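Local coordinates for dicer Related Helicase (Caenorhabditis elegans, PDB 6M6S), which binds double-stranded RNA through its C-terminal RIG-I-like domain, the part described here, and probably hydrolyses ATP as an RNA helicase in RNA interference, at residues Glu140-Ile143 against Glu144-Ile147. Residues are numbered along the deposited sequence; the frame is centred on the assembly and turned at random.
Sequences EENI and EKKI
The backbone carbonyl O of Glu-141 is gripped from two directions: a water donates to it at 2.8 Å, and the amide N of Lys-145 reaches it in a long, weak bond of 3.4 Å. The same water gives a second, weak bond to Glu-144 OE1, tying that carboxylate loosely to the turn before it. These are the first two turns of helix 140-167, the long C-terminal helix. Its opening i to i+4 bond, Glu-144 N to Glu-140 O, is 3.2 Å. The weak one to Glu-141 O follows, and Lys-146 N then sits 2.9 Å from Asn-142 O. On the inner side, Lys-145 passes obliquely across the end of Asn-142, its CE 3.3 Å from Asn-142 OD1. The bend at its last torsion (chi4 -75°) turns NZ off the extended line of the chain to the carbonyl oxygens of Trp-42 and Leu-45, while Asn-142 ND2 bonds back to Asp-138 OD1. With an alanine in place of Lys-145, those two carbonyls would probably lose their ammonium partner, and the amide of Asn-142 would lose the methylenes packed beside its oxygen. The outer side is lighter: Ile-143 CG2 meets Ile-147 CD1 at 3.8 Å, one turn on, and Lys-146 NZ reaches on along the helix to a salt bridge with Asp-150. Glu-140 and Glu-144 keep their carboxylates well apart, OE2 to OE2 being 6.5 Å. Acidic side chains gathered near the N-terminus of a helix are likely to suit its dipole, while the ammonium of Lys-145 fastens this end to the domain through backbone oxygens.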
# COMPACT_ATOMS: atom_id res chain seq x y z
N GLU B 140 -20.07 -24.24 19.48
CA GLU B 140 -19.02 -24.42 20.47
C GLU B 140 -17.81 -23.55 20.11
O GLU B 140 -17.27 -22.89 20.97
CB GLU B 140 -18.59 -25.88 20.56
CG GLU B 140 -19.79 -26.79 20.98
CD GLU B 140 -20.20 -26.72 22.46
OE1 GLU B 140 -21.18 -27.43 22.87
OE2 GLU B 140 -19.57 -25.95 23.22
N GLU B 141 -17.46 -23.58 18.84
CA GLU B 141 -16.27 -22.82 18.46
C GLU B 141 -16.46 -21.33 18.56
O GLU B 141 -15.51 -20.61 18.97
CB GLU B 141 -15.75 -23.24 17.09
CG GLU B 141 -16.68 -23.08 15.96
CD GLU B 141 -17.57 -24.29 15.77
OE1 GLU B 141 -17.84 -25.01 16.76
OE2 GLU B 141 -18.02 -24.50 14.62
N ASN B 142 -17.65 -20.85 18.23
CA ASN B 142 -17.87 -19.41 18.32
C ASN B 142 -17.97 -18.95 19.78
O ASN B 142 -17.51 -17.84 20.12
CB ASN B 142 -19.10 -18.98 17.53
CG ASN B 142 -18.79 -18.77 16.05
OD1 ASN B 142 -17.64 -18.75 15.65
ND2 ASN B 142 -19.83 -18.59 15.25
N ILE B 143 -18.57 -19.78 20.65
CA ILE B 143 -18.67 -19.45 22.08
C ILE B 143 -17.29 -19.29 22.70
O ILE B 143 -17.06 -18.38 23.54
CB ILE B 143 -19.53 -20.48 22.88
CG1 ILE B 143 -20.96 -20.22 22.52
CG2 ILE B 143 -19.39 -20.23 24.34
CD1 ILE B 143 -21.39 -18.93 23.06
N GLU B 144 -16.34 -20.11 22.25
CA GLU B 144 -15.00 -20.03 22.78
C GLU B 144 -14.39 -18.67 22.40
O GLU B 144 -13.68 -18.10 23.23
CB GLU B 144 -14.12 -21.12 22.24
CG GLU B 144 -14.59 -22.49 22.71
CD GLU B 144 -13.56 -23.54 22.42
OE1 GLU B 144 -13.01 -23.54 21.28
OE2 GLU B 144 -13.29 -24.36 23.32
N LYS B 145 -14.68 -18.17 21.20
CA LYS B 145 -14.21 -16.82 20.82
C LYS B 145 -14.89 -15.76 21.68
O LYS B 145 -14.29 -14.76 22.11
CB LYS B 145 -14.54 -16.56 19.35
CG LYS B 145 -13.85 -17.48 18.36
CD LYS B 145 -14.52 -17.25 16.98
CE LYS B 145 -14.33 -18.43 16.04
NZ LYS B 145 -12.99 -18.52 15.49
N LYS B 146 -16.19 -15.91 21.89
CA LYS B 146 -16.94 -14.93 22.68
C LYS B 146 -16.37 -14.85 24.10
O LYS B 146 -16.35 -13.76 24.69
CB LYS B 146 -18.42 -15.28 22.75
CG LYS B 146 -19.34 -14.12 23.23
CD LYS B 146 -20.80 -14.62 23.44
CE LYS B 146 -21.54 -13.88 24.56
NZ LYS B 146 -21.22 -14.36 25.99
N ILE B 147 -15.97 -16.00 24.67
CA ILE B 147 -15.42 -16.03 26.02
C ILE B 147 -14.13 -15.23 26.13
O ILE B 147 -13.98 -14.50 27.12
CB ILE B 147 -15.25 -17.46 26.49
CG1 ILE B 147 -16.64 -18.01 26.77
CG2 ILE B 147 -14.41 -17.53 27.79
CD1 ILE B 147 -16.67 -19.54 26.94
O HOH W 1 -12.90 -21.41 18.52